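Local coordinates for protein KLLA0C04147p (PDB 5H2D) that binds ergosterol through its oxysterol-binding-protein-related domain, the part of the protein described here, and probably transfers sterols between membranes, at residues K14-E19 / S137-T142; K28-L33 / A361-R366; E143-S146 / P150-A153; V220-D225 / G271-S276; G256-A261 / K265-G270. One frame throughout, in Å; residues are numbered along the deposited sequence.

Contact 1: K14-E19 / S137-T142; sequences KVLLEE and SYRFFT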
# COMPACT_ATOMS: atom_id res chain seq x y z
N LYS A 14 7.60 4.31 23.00
CA LYS A 14 6.91 4.08 24.26
C LYS A 14 5.40 4.02 24.06
O LYS A 14 4.72 3.15 24.62
CB LYS A 14 7.29 5.18 25.26
CG LYS A 14 6.71 5.05 26.65
CD LYS A 14 7.24 6.16 27.55
CE LYS A 14 6.48 6.25 28.87
NZ LYS A 14 6.82 7.49 29.61
N VAL A 15 4.85 4.92 23.23
CA VAL A 15 3.42 4.91 22.94
C VAL A 15 3.02 3.59 22.29
O VAL A 15 2.01 2.97 22.65
CB VAL A 15 3.03 6.10 22.05
CG1 VAL A 15 1.59 5.97 21.58
CG2 VAL A 15 3.24 7.42 22.80
N LEU A 16 3.82 3.13 21.32
CA LEU A 16 3.49 1.90 20.62
C LEU A 16 3.42 0.72 21.57
O LEU A 16 2.55 -0.16 21.44
CB LEU A 16 4.52 1.63 19.52
CG LEU A 16 4.59 2.71 18.44
CD1 LEU A 16 5.70 2.41 17.45
CD2 LEU A 16 3.25 2.86 17.73
N LEU A 17 4.33 0.66 22.54
CA LEU A 17 4.33 -0.43 23.50
C LEU A 17 3.20 -0.29 24.51
O LEU A 17 2.55 -1.28 24.86
CB LEU A 17 5.68 -0.51 24.21
CG LEU A 17 6.79 -1.17 23.41
CD1 LEU A 17 8.04 -1.32 24.26
CD2 LEU A 17 6.32 -2.52 22.89
N GLU A 18 2.94 0.92 24.99
CA GLU A 18 1.90 1.10 26.00
C GLU A 18 0.53 0.77 25.45
O GLU A 18 -0.34 0.29 26.18
CB GLU A 18 1.93 2.52 26.56
CG GLU A 18 3.28 2.91 27.15
CD GLU A 18 3.26 4.28 27.83
OE1 GLU A 18 3.88 4.42 28.90
OE2 GLU A 18 2.63 5.21 27.28
N GLU A 19 0.31 1.03 24.15
CA GLU A 19 -0.97 0.73 23.53
C GLU A 19 -1.09 -0.73 23.09
O GLU A 19 -2.10 -1.10 22.49
CB GLU A 19 -1.20 1.67 22.34
CG GLU A 19 -1.23 3.14 22.76
CD GLU A 19 -1.78 4.07 21.69
OE1 GLU A 19 -2.02 3.62 20.55
OE2 GLU A 19 -1.98 5.26 22.02
N SER A 137 9.00 -3.15 14.50
CA SER A 137 8.49 -2.10 15.37
C SER A 137 7.50 -1.17 14.67
O SER A 137 7.42 0.02 15.00
CB SER A 137 9.63 -1.29 15.98
OG SER A 137 10.39 -2.10 16.87
N TYR A 138 6.68 -1.67 13.74
CA TYR A 138 5.63 -0.83 13.19
C TYR A 138 4.25 -1.47 13.33
O TYR A 138 4.12 -2.69 13.48
CB TYR A 138 5.89 -0.45 11.71
CG TYR A 138 5.76 -1.54 10.65
CD1 TYR A 138 4.52 -2.06 10.30
CD2 TYR A 138 6.88 -1.99 9.95
CE1 TYR A 138 4.40 -3.02 9.32
CE2 TYR A 138 6.77 -2.95 8.95
CZ TYR A 138 5.52 -3.46 8.64
OH TYR A 138 5.41 -4.41 7.65
N ARG A 139 3.23 -0.62 13.29
CA ARG A 139 1.84 -1.04 13.29
C ARG A 139 1.14 -0.33 12.14
O ARG A 139 1.33 0.87 11.94
CB ARG A 139 1.14 -0.73 14.63
CG ARG A 139 0.95 0.75 14.93
CD ARG A 139 0.44 0.95 16.36
NE ARG A 139 -0.08 2.30 16.55
CZ ARG A 139 -0.51 2.78 17.71
NH1 ARG A 139 -0.45 2.04 18.81
NH2 ARG A 139 -0.98 4.02 17.77
N PHE A 140 0.34 -1.09 11.39
CA PHE A 140 -0.45 -0.60 10.27
C PHE A 140 -1.92 -0.81 10.57
O PHE A 140 -2.31 -1.89 11.03
CB PHE A 140 -0.08 -1.35 8.98
CG PHE A 140 -1.02 -1.11 7.82
CD1 PHE A 140 -0.78 -0.08 6.91
CD2 PHE A 140 -2.13 -1.93 7.62
CE1 PHE A 140 -1.64 0.14 5.84
CE2 PHE A 140 -2.99 -1.72 6.54
CZ PHE A 140 -2.74 -0.69 5.66
N PHE A 141 -2.74 0.18 10.26
CA PHE A 141 -4.18 0.04 10.42
C PHE A 141 -4.89 0.74 9.28
O PHE A 141 -4.45 1.80 8.82
CB PHE A 141 -4.68 0.63 11.75
CG PHE A 141 -6.15 0.44 11.94
CD1 PHE A 141 -6.67 -0.82 12.19
CD2 PHE A 141 -7.01 1.51 11.81
CE1 PHE A 141 -8.03 -1.01 12.34
CE2 PHE A 141 -8.39 1.33 11.96
CZ PHE A 141 -8.89 0.06 12.22
N THR A 142 -6.00 0.16 8.82
CA THR A 142 -6.78 0.78 7.76
C THR A 142 -8.25 0.46 7.96
O THR A 142 -8.61 -0.62 8.46
CB THR A 142 -6.28 0.33 6.36
OG1 THR A 142 -7.03 0.98 5.34
CG2 THR A 142 -6.44 -1.18 6.19
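Arg139 reaches from its strand to the end of helix 7-18, where it meets Leu16 and Glu19. Its first torsion sets CG between the backbone N and the carbonyl carbon (chi1 68°), and from CB the chain runs on straight from CG to NE, which carries the guanidinium to the helix end. Arg139 CG lies at the limit of contact with Leu16 CD2, 4.2 Å away, and CD is closer, 3.7 Å from that methyl. NE is 3.6 Å from Leu16 CD2, which rests over one face of the guanidinium, displaced toward its rim. The other methyl of the leucine, CD1, packs 3.8 Å from Ser137 O.

At the tip, Arg139 closes a salt bridge with Glu19. NH1 and NH2 approach end-on, and both bond to a single oxygen: Arg139 NH1 to Glu19 OE1 is 2.8 Å and Arg139 NH2 to Glu19 OE1 is 3.0 Å. Neither bond is straight (137° for NH2), as expected when two donors converge on one atom. Both come from the same face of the carboxylate, whose plane is turned 28° from that of the guanidinium. The contact packs the end of helix 7-18 against strand 138-146 within the ergosterol-binding domain, beside a G1 beta bulge in which Ser137 and Tyr138 both face Arg133. Glu19 CB also lies at the guanidinium edge, 3.6 Å from Arg139 NH1. Arg139 has further partners, a salt bridge from NH2 to Glu157 and a hydrogen bond between NH1 and Ser21, while Trp420 of helix 419-424 touches both Arg139 and Glu19.

Contact 2: K28-L33 / A361-R366; sequences KLRQRL and AMEEGR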
# COMPACT_ATOMS: atom_id res chain seq x y z
N LYS A 28 4.76 -17.05 14.36
CA LYS A 28 5.64 -16.88 13.22
C LYS A 28 4.83 -16.52 11.97
O LYS A 28 3.73 -17.04 11.76
CB LYS A 28 6.43 -18.18 13.01
CG LYS A 28 7.16 -18.35 11.70
CD LYS A 28 7.91 -19.68 11.74
CE LYS A 28 7.86 -20.40 10.41
NZ LYS A 28 8.92 -19.92 9.48
N LEU A 29 5.37 -15.61 11.17
CA LEU A 29 4.68 -15.18 9.95
C LEU A 29 4.25 -16.38 9.11
O LEU A 29 5.00 -17.35 8.95
CB LEU A 29 5.59 -14.28 9.12
CG LEU A 29 5.99 -12.94 9.74
CD1 LEU A 29 6.99 -12.23 8.86
CD2 LEU A 29 4.76 -12.08 9.95
N ARG A 30 3.06 -16.30 8.53
CA ARG A 30 2.61 -17.36 7.64
C ARG A 30 3.52 -17.46 6.41
O ARG A 30 3.83 -16.46 5.76
CB ARG A 30 1.16 -17.10 7.20
CG ARG A 30 0.63 -18.19 6.27
CD ARG A 30 -0.88 -18.11 6.14
NE ARG A 30 -1.30 -16.99 5.30
CZ ARG A 30 -2.54 -16.87 4.83
NH1 ARG A 30 -3.44 -17.81 5.14
NH2 ARG A 30 -2.87 -15.85 4.05
N GLN A 31 3.92 -18.70 6.10
CA GLN A 31 4.91 -18.97 5.05
C GLN A 31 4.31 -19.49 3.76
O GLN A 31 4.98 -19.43 2.72
CB GLN A 31 5.94 -20.00 5.54
CG GLN A 31 6.67 -19.60 6.79
CD GLN A 31 7.66 -18.48 6.56
OE1 GLN A 31 8.55 -18.60 5.71
NE2 GLN A 31 7.51 -17.39 7.31
N ARG A 32 3.10 -20.03 3.81
CA ARG A 32 2.47 -20.57 2.62
C ARG A 32 0.97 -20.64 2.87
O ARG A 32 0.50 -20.42 3.99
CB ARG A 32 3.03 -21.94 2.26
CG ARG A 32 2.85 -22.99 3.35
CD ARG A 32 2.95 -24.40 2.77
NE ARG A 32 1.83 -24.71 1.88
CZ ARG A 32 1.79 -25.72 1.03
NH1 ARG A 32 2.83 -26.55 0.93
NH2 ARG A 32 0.72 -25.91 0.26
N LEU A 33 0.24 -20.93 1.81
CA LEU A 33 -1.20 -21.16 1.88
C LEU A 33 -1.47 -22.66 1.95
O LEU A 33 -0.64 -23.48 1.57
CB LEU A 33 -1.91 -20.57 0.66
CG LEU A 33 -1.65 -19.09 0.40
CD1 LEU A 33 -2.44 -18.65 -0.82
CD2 LEU A 33 -2.03 -18.28 1.63
N ALA A 361 -12.84 -18.21 1.98
CA ALA A 361 -13.17 -19.35 1.13
C ALA A 361 -12.35 -19.32 -0.15
O ALA A 361 -11.81 -20.34 -0.58
CB ALA A 361 -14.66 -19.36 0.80
N MET A 362 -12.24 -18.14 -0.77
CA MET A 362 -11.50 -18.07 -2.03
C MET A 362 -10.04 -18.42 -1.81
O MET A 362 -9.44 -19.14 -2.62
CB MET A 362 -11.62 -16.68 -2.66
CG MET A 362 -10.94 -16.64 -4.01
SD MET A 362 -10.94 -14.99 -4.74
CE MET A 362 -12.67 -14.82 -5.16
N GLU A 363 -9.46 -17.94 -0.71
CA GLU A 363 -8.05 -18.24 -0.45
C GLU A 363 -7.82 -19.73 -0.32
O GLU A 363 -6.74 -20.23 -0.67
CB GLU A 363 -7.60 -17.52 0.82
CG GLU A 363 -6.09 -17.55 1.01
CD GLU A 363 -5.68 -17.11 2.40
OE1 GLU A 363 -5.50 -18.00 3.27
OE2 GLU A 363 -5.53 -15.89 2.63
N GLU A 364 -8.82 -20.46 0.18
CA GLU A 364 -8.73 -21.90 0.37
C GLU A 364 -9.21 -22.67 -0.84
O GLU A 364 -9.32 -23.90 -0.78
CB GLU A 364 -9.51 -22.29 1.62
CG GLU A 364 -8.88 -21.66 2.88
CD GLU A 364 -9.54 -22.08 4.18
OE1 GLU A 364 -10.60 -22.72 4.15
OE2 GLU A 364 -8.98 -21.76 5.25
N GLY A 365 -9.50 -21.98 -1.94
CA GLY A 365 -9.89 -22.65 -3.17
C GLY A 365 -11.33 -23.11 -3.23
O GLY A 365 -11.68 -23.92 -4.10
N ARG A 366 -12.18 -22.62 -2.33
CA ARG A 366 -13.59 -23.01 -2.29
C ARG A 366 -14.40 -21.91 -2.96
O ARG A 366 -14.98 -21.04 -2.31
CB ARG A 366 -14.02 -23.27 -0.85
CG ARG A 366 -13.32 -24.47 -0.27
CD ARG A 366 -14.05 -25.01 0.93
NE ARG A 366 -14.21 -23.98 1.94
CZ ARG A 366 -13.26 -23.65 2.80
NH1 ARG A 366 -12.09 -24.28 2.79
NH2 ARG A 366 -13.48 -22.69 3.69
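Arg30 and Glu363, more than 300 residues apart in sequence, approach from opposite directions and form a two-pronged salt bridge whose flat groups are far from coplanar, 60° apart. It ties the loop after helix 7-18 to the end of helix 357-363, which a Schellman motif closes: Gly365, at positive phi, is the C-prime residue, with Arg366 N bonded to Ala361 O and Gly365 N to Met362 O. The arginine grips end-on, one nitrogen to each oxygen of the buried Glu363. Arg30 NH1 lies 2.8 Å from Glu363 OE1, on the syn side but tilted well out of the carboxylate plane, and Arg30 NH2 lies 3.0 Å from Glu363 OE2, reached from above that plane in a straighter bond (166°). The bend in the arginine chain at chi3 (75°) turns the guanidinium toward Glu363, while NE donates to Val335 O of helix 332-337. Glu363 is held further by Arg360 at OE1 and Asn338 at OE2. An alanine at Glu363 would probably leave Arg30 and Arg360 without their shared negative mate and Asn338 without its acceptor. Leu33 covers the pair, its CD2 lying 3.8 Å from Glu363 OE1 and 3.5 Å above the guanidinium plane of Arg30, over the centre of the group.

Contact 3: E143-S146 / P150-A153; sequences EQVS and PISA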
# COMPACT_ATOMS: atom_id res chain seq x y z
N GLU A 143 -9.11 1.41 7.57
CA GLU A 143 -10.56 1.25 7.59
C GLU A 143 -11.11 1.63 6.23
O GLU A 143 -10.68 2.61 5.63
CB GLU A 143 -11.22 2.13 8.67
CG GLU A 143 -12.74 2.06 8.69
CD GLU A 143 -13.38 2.91 9.79
OE1 GLU A 143 -14.60 2.82 9.98
OE2 GLU A 143 -12.65 3.66 10.47
N GLN A 144 -12.09 0.86 5.75
CA GLN A 144 -12.82 1.24 4.54
C GLN A 144 -13.82 2.32 4.95
O GLN A 144 -14.83 2.04 5.59
CB GLN A 144 -13.50 0.02 3.92
CG GLN A 144 -14.04 0.29 2.51
CD GLN A 144 -12.95 0.43 1.46
OE1 GLN A 144 -11.75 0.38 1.77
NE2 GLN A 144 -13.36 0.60 0.20
N VAL A 145 -13.50 3.58 4.60
CA VAL A 145 -14.30 4.73 5.04
C VAL A 145 -15.42 5.10 4.07
O VAL A 145 -16.33 5.86 4.44
CB VAL A 145 -13.38 5.94 5.29
CG1 VAL A 145 -12.46 5.65 6.47
CG2 VAL A 145 -12.55 6.27 4.06
N SER A 146 -15.40 4.57 2.83
CA SER A 146 -16.45 4.81 1.85
C SER A 146 -16.57 3.59 0.95
O SER A 146 -15.58 2.89 0.69
CB SER A 146 -16.15 6.07 1.01
OG SER A 146 -17.21 6.35 0.08
N PRO A 150 -15.35 3.65 -3.49
CA PRO A 150 -14.51 2.90 -2.55
C PRO A 150 -13.30 3.72 -2.12
O PRO A 150 -12.50 4.16 -2.96
CB PRO A 150 -14.10 1.65 -3.35
CG PRO A 150 -14.19 2.09 -4.81
CD PRO A 150 -15.36 3.06 -4.84
N ILE A 151 -13.17 3.95 -0.81
CA ILE A 151 -12.04 4.68 -0.26
C ILE A 151 -11.57 3.99 1.02
O ILE A 151 -12.40 3.65 1.87
CB ILE A 151 -12.39 6.14 0.05
CG1 ILE A 151 -12.91 6.83 -1.21
CG2 ILE A 151 -11.16 6.86 0.59
CD1 ILE A 151 -13.33 8.29 -0.97
N SER A 152 -10.26 3.82 1.15
CA SER A 152 -9.61 3.29 2.34
C SER A 152 -8.77 4.39 2.97
O SER A 152 -8.13 5.17 2.26
CB SER A 152 -8.71 2.09 2.00
OG SER A 152 -9.31 1.23 1.04
N ALA A 153 -8.79 4.48 4.30
CA ALA A 153 -7.89 5.37 5.03
C ALA A 153 -6.88 4.52 5.77
O ALA A 153 -7.25 3.50 6.36
CB ALA A 153 -8.65 6.24 6.02
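Val145 and Ile151 pack across a twisted antiparallel hairpin, their branches crossing at Val145 CG2 and Ile151 CG2, 3.8 Å apart. This is the close-fitting, buried part of the contact. On the same side Val145 CG1 lies 3.9 Å from Ala153 CB, and Trp413 of strand 411-415 touches Val145, Ile151 and Ala153. Glu143 and Ala153 form a hydrogen-bonded pair, with Glu143 N to Ala153 O and Ala153 N to Glu143 O joining the backbones.

The side chains of Gln144 and Ser152, a non-hydrogen-bonded pair, stand on the other face of the hairpin. Gln144 is bent at chi2 (72°), which folds its amide back over the neighbouring strand. There Ser152 OG donates to Gln144 OE1 at 2.7 Å, tilted 16° from the amide plane, and the amide carbon CD lies 3.3 Å from Ile151 O. Leu73 of helix 72-77 touches both side chains, and the side chain of Ser152 is about 8 Å from the bound ergosterol.

Toward the turn the contact becomes more open, Ser146 and Pro150 being partly exposed. Ile151 N still donates to Ser146 O, and Ser146 CB packs on Ile151 CB, while Ser146 OG bonds to Pro149 O within the turn. Pro150 has few contacts, its CA 3.4 Å from Ser146 O and its CB beside Gln144 NE2. Both Val145 N and Ser146 N donate to Ile151 O, the first at 2.9 Å and the second at 3.3 Å, as the register slips by one residue. Two residues facing one in this way make a classic beta bulge, here beside the turn of the hairpin formed by strands 138-146 and 151-157 in the sterol-binding domain.

Contact 4: V220-D225 / G271-S276; sequences VDNYGD and GRWNES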
# COMPACT_ATOMS: atom_id res chain seq x y z
N VAL A 220 0.69 -6.05 -16.09
CA VAL A 220 0.53 -4.88 -15.23
C VAL A 220 1.67 -3.91 -15.51
O VAL A 220 2.85 -4.27 -15.43
CB VAL A 220 0.51 -5.28 -13.75
CG1 VAL A 220 0.34 -4.04 -12.90
CG2 VAL A 220 -0.58 -6.29 -13.45
N ASP A 221 1.31 -2.66 -15.79
CA ASP A 221 2.27 -1.59 -16.02
C ASP A 221 1.99 -0.46 -15.05
O ASP A 221 0.83 -0.14 -14.78
CB ASP A 221 2.19 -1.08 -17.47
CG ASP A 221 3.13 0.08 -17.74
OD1 ASP A 221 4.27 0.05 -17.22
OD2 ASP A 221 2.72 1.00 -18.47
N ASN A 222 3.04 0.13 -14.52
CA ASN A 222 2.92 1.32 -13.69
C ASN A 222 3.59 2.47 -14.42
O ASN A 222 4.66 2.30 -15.01
CB ASN A 222 3.53 1.06 -12.31
CG ASN A 222 2.86 -0.08 -11.60
OD1 ASN A 222 1.72 0.04 -11.16
ND2 ASN A 222 3.54 -1.23 -11.51
N TYR A 223 2.95 3.63 -14.43
CA TYR A 223 3.42 4.72 -15.27
C TYR A 223 3.04 6.05 -14.66
O TYR A 223 2.12 6.15 -13.85
CB TYR A 223 2.85 4.60 -16.69
CG TYR A 223 1.37 4.93 -16.78
CD1 TYR A 223 0.40 3.97 -16.53
CD2 TYR A 223 0.95 6.21 -17.11
CE1 TYR A 223 -0.96 4.27 -16.61
CE2 TYR A 223 -0.39 6.53 -17.19
CZ TYR A 223 -1.34 5.56 -16.95
OH TYR A 223 -2.68 5.89 -17.03
N GLY A 224 3.73 7.10 -15.09
CA GLY A 224 3.41 8.46 -14.71
C GLY A 224 4.51 9.10 -13.88
O GLY A 224 5.50 8.48 -13.50
N ASP A 225 4.31 10.38 -13.62
CA ASP A 225 5.25 11.16 -12.84
C ASP A 225 4.77 11.29 -11.40
O ASP A 225 3.57 11.41 -11.14
CB ASP A 225 5.45 12.55 -13.45
CG ASP A 225 6.09 12.48 -14.83
OD1 ASP A 225 7.12 11.79 -14.98
OD2 ASP A 225 5.55 13.12 -15.76
N GLY A 271 16.47 2.44 -12.37
CA GLY A 271 16.52 0.99 -12.45
C GLY A 271 15.24 0.49 -13.10
O GLY A 271 14.58 1.20 -13.84
N ARG A 272 14.92 -0.76 -12.79
CA ARG A 272 13.68 -1.37 -13.25
C ARG A 272 12.86 -1.71 -12.02
O ARG A 272 13.36 -2.38 -11.11
CB ARG A 272 13.97 -2.60 -14.12
CG ARG A 272 14.88 -2.26 -15.32
CD ARG A 272 14.89 -3.37 -16.36
NE ARG A 272 13.81 -3.20 -17.33
CZ ARG A 272 13.29 -4.19 -18.05
NH1 ARG A 272 13.74 -5.43 -17.90
NH2 ARG A 272 12.30 -3.95 -18.90
N TRP A 273 11.64 -1.19 -11.96
CA TRP A 273 10.87 -1.32 -10.72
C TRP A 273 10.41 -2.75 -10.45
O TRP A 273 9.85 -2.99 -9.38
CB TRP A 273 9.68 -0.35 -10.71
CG TRP A 273 8.78 -0.33 -11.92
CD1 TRP A 273 8.79 0.58 -12.94
CD2 TRP A 273 7.72 -1.25 -12.21
NE1 TRP A 273 7.80 0.28 -13.86
CE2 TRP A 273 7.14 -0.85 -13.44
CE3 TRP A 273 7.21 -2.39 -11.57
CZ2 TRP A 273 6.08 -1.53 -14.03
CZ3 TRP A 273 6.16 -3.07 -12.15
CH2 TRP A 273 5.60 -2.64 -13.38
N ASN A 274 10.65 -3.69 -11.35
CA ASN A 274 10.44 -5.10 -11.04
C ASN A 274 11.73 -5.81 -10.64
O ASN A 274 11.72 -7.03 -10.46
CB ASN A 274 9.78 -5.83 -12.22
CG ASN A 274 10.67 -5.90 -13.43
OD1 ASN A 274 11.52 -5.03 -13.65
ND2 ASN A 274 10.48 -6.93 -14.24
N GLU A 275 12.83 -5.08 -10.44
CA GLU A 275 14.12 -5.72 -10.22
C GLU A 275 15.00 -5.00 -9.20
O GLU A 275 15.28 -5.55 -8.14
CB GLU A 275 14.87 -5.86 -11.54
CG GLU A 275 16.16 -6.66 -11.43
CD GLU A 275 16.82 -6.90 -12.78
OE1 GLU A 275 16.38 -6.28 -13.78
OE2 GLU A 275 17.78 -7.70 -12.83
N SER A 276 15.48 -3.80 -9.51
CA SER A 276 16.42 -3.15 -8.60
C SER A 276 16.56 -1.69 -8.97
O SER A 276 16.30 -1.29 -10.11
CB SER A 276 17.79 -3.83 -8.63
OG SER A 276 18.39 -3.70 -9.90
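Asn222 points its amide nitrogen at one face of the Trp273 indole. The tryptophan's chi1 of 50° places CG between the backbone N and the carbonyl carbon, and the six-membered ring reaches the strand 220-223. Asn222 has CG anti to its own carbonyl carbon (chi1 -59°), which brings ND2 over the rim of that ring, 3.1 Å from Trp273 CH2. The amide is steeply inclined to the indole, the planes 69° apart. Its ND2 bonds to Thr113 OG1 and its OD1 accepts from Asn208, so partners for both its nitrogen and its oxygen fix the rotation of the group above the ring.

Two oxygens lie at the edge of the indole, near its plane: Val220 O, 3.8 Å from Trp273 CH2, and Asp221 OD1, 4.0 Å from Trp273 CZ2. The other carboxylate oxygen, Asp221 OD2, bonds to Gln209. Replacing Trp273 with an alanine would probably open a gap beneath the Asn222 amide and remove the ring edge that covers Val220 O. Val220 belongs to the ergosterol pocket and touches the sterol. Strand 265-272 ends just before the tryptophan, which is hydrogen-bonded to the backbone of Tyr252; the indole also meets Tyr252 and, on strand 236-241, Phe241, while strand 219-230 pairs with strand 207-211.

Contact 5: G256-A261 / K265-G270; sequences GEVYNA and KEWIFG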
# COMPACT_ATOMS: atom_id res chain seq x y z
N GLY A 256 14.70 8.90 -11.26
CA GLY A 256 14.32 10.03 -10.44
C GLY A 256 15.50 10.95 -10.20
O GLY A 256 16.66 10.58 -10.39
N GLU A 257 15.17 12.18 -9.79
CA GLU A 257 16.16 13.20 -9.47
C GLU A 257 15.77 13.87 -8.16
O GLU A 257 14.60 14.22 -7.98
CB GLU A 257 16.24 14.25 -10.59
CG GLU A 257 16.47 13.67 -11.98
CD GLU A 257 15.19 13.16 -12.64
OE1 GLU A 257 14.12 13.80 -12.50
OE2 GLU A 257 15.26 12.10 -13.31
N VAL A 258 16.74 14.05 -7.26
CA VAL A 258 16.52 14.64 -5.94
C VAL A 258 17.19 16.01 -5.91
O VAL A 258 18.39 16.14 -6.17
CB VAL A 258 17.09 13.75 -4.83
CG1 VAL A 258 16.79 14.35 -3.46
CG2 VAL A 258 16.53 12.33 -4.92
N TYR A 259 16.41 17.03 -5.54
CA TYR A 259 16.89 18.41 -5.51
C TYR A 259 16.84 18.96 -4.10
O TYR A 259 15.92 18.66 -3.33
CB TYR A 259 16.05 19.29 -6.43
CG TYR A 259 16.06 18.86 -7.87
CD1 TYR A 259 17.01 19.34 -8.76
CD2 TYR A 259 15.09 17.98 -8.35
CE1 TYR A 259 17.01 18.95 -10.08
CE2 TYR A 259 15.08 17.59 -9.67
CZ TYR A 259 16.04 18.08 -10.54
OH TYR A 259 16.02 17.68 -11.86
N ASN A 260 17.82 19.81 -3.76
CA ASN A 260 17.72 20.61 -2.55
C ASN A 260 16.77 21.78 -2.79
O ASN A 260 16.24 21.97 -3.89
CB ASN A 260 19.10 21.05 -2.08
CG ASN A 260 19.81 21.98 -3.06
OD1 ASN A 260 19.21 22.89 -3.61
ND2 ASN A 260 21.10 21.73 -3.27
N ALA A 261 16.53 22.57 -1.75
CA ALA A 261 15.51 23.61 -1.82
C ALA A 261 15.85 24.72 -2.81
O ALA A 261 14.95 25.42 -3.28
CB ALA A 261 15.28 24.21 -0.43
N LYS A 265 20.61 19.89 -8.02
CA LYS A 265 20.48 18.44 -8.13
C LYS A 265 21.52 17.76 -7.24
O LYS A 265 22.72 18.01 -7.38
CB LYS A 265 20.63 18.00 -9.59
CG LYS A 265 20.39 16.52 -9.83
CD LYS A 265 20.56 16.14 -11.29
CE LYS A 265 19.40 16.65 -12.13
NZ LYS A 265 19.62 16.35 -13.58
N GLU A 266 21.06 16.93 -6.31
CA GLU A 266 21.94 16.28 -5.35
C GLU A 266 22.12 14.79 -5.61
O GLU A 266 23.20 14.26 -5.35
CB GLU A 266 21.42 16.46 -3.92
CG GLU A 266 21.37 17.91 -3.44
CD GLU A 266 22.55 18.27 -2.55
OE1 GLU A 266 23.55 17.51 -2.55
OE2 GLU A 266 22.47 19.29 -1.84
N TRP A 267 21.08 14.12 -6.10
CA TRP A 267 21.11 12.68 -6.31
C TRP A 267 20.26 12.35 -7.53
O TRP A 267 19.28 13.04 -7.82
CB TRP A 267 20.58 11.90 -5.10
CG TRP A 267 21.17 12.27 -3.77
CD1 TRP A 267 20.73 13.25 -2.91
CD2 TRP A 267 22.29 11.65 -3.13
NE1 TRP A 267 21.52 13.27 -1.79
CE2 TRP A 267 22.49 12.31 -1.90
CE3 TRP A 267 23.15 10.61 -3.49
CZ2 TRP A 267 23.51 11.96 -1.02
CZ3 TRP A 267 24.16 10.26 -2.61
CH2 TRP A 267 24.33 10.93 -1.39
N ILE A 268 20.65 11.29 -8.24
CA ILE A 268 19.79 10.67 -9.24
C ILE A 268 19.71 9.19 -8.91
O ILE A 268 20.57 8.64 -8.22
CB ILE A 268 20.30 10.88 -10.69
CG1 ILE A 268 21.75 10.41 -10.82
CG2 ILE A 268 20.11 12.33 -11.13
CD1 ILE A 268 22.31 10.51 -12.23
N PHE A 269 18.65 8.55 -9.40
CA PHE A 269 18.50 7.12 -9.20
C PHE A 269 17.71 6.56 -10.37
O PHE A 269 17.05 7.29 -11.11
CB PHE A 269 17.82 6.80 -7.86
CG PHE A 269 16.37 7.23 -7.76
CD1 PHE A 269 15.36 6.40 -8.22
CD2 PHE A 269 16.03 8.44 -7.18
CE1 PHE A 269 14.03 6.79 -8.11
CE2 PHE A 269 14.71 8.82 -7.07
CZ PHE A 269 13.71 8.00 -7.54
N GLY A 270 17.80 5.25 -10.53
CA GLY A 270 17.12 4.61 -11.64
C GLY A 270 17.31 3.12 -11.60
O GLY A 270 18.18 2.59 -10.89
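With chi1 at 68°, Phe269 sets CG between its backbone N and carbonyl carbon and swings its ring back over Gly256, in the hairpin of strands 253-259 and 265-272. Gly256 CA lies 3.8 Å from the ring centroid in a CH-pi contact, and a CB there would collide with the ring, so glycine is called for. Bonds between Gly256 N and Phe269 O, and between Phe269 N and Gly256 O, join the backbones of this hydrogen-bonded pair.

Further toward the turn, Glu266 and Trp267 both face Val258, a classic beta bulge: Glu266 N lies 2.8 Å from Val258 O, whereas the bond from Trp267 N is weak. Val258 and Trp267 run side by side, Val258 CB 4.0 Å from Trp267 CB, on the face covered by helix 95-108, where Thr96 bonds to Trp267 NE1. On the face that carries Glu257 and Ile268, Lys265 lies alongside Tyr259, its CE 3.5 Å from Tyr259 OH, before NZ reaches the carbonyls of Ser287 and Glu289. Glu266 OE1 is salt-bridged to Lys281, and Asn260 OD1 bonds to Gly264 N. The Asn260 amide and Glu266 carboxylate planes stand nearly at right angles (82°), Asn260 ND2 donating to Glu266 OE2 over 3.1 Å in an almost straight bond (178°), from above the carboxylate plane.

How the contacts relate
Contact 1 and contact 3 share strand 138-146 and touch, Thr142 OG1 lying 2.7 Å from Ala153 O in a probable hydrogen bond. Contact 4 and contact 5 share strand 265-272, with centres about 18 Å apart. Along the chain contact 1 closes before contact 3 opens, and contact 5 falls within the span bridged by contact 4. Contact 3 lies across the chain's centre from both 4 and 5, its centre about 26 Å and 34 Å from theirs. Contact 2 spans contacts 3, 4 and 5 in sequence. Contacts 1 and 2, whose segments alternate along the chain, join the first helix and the following loop to strand 138-146 and helix 357-363, while contact 4 reaches the ergosterol pocket.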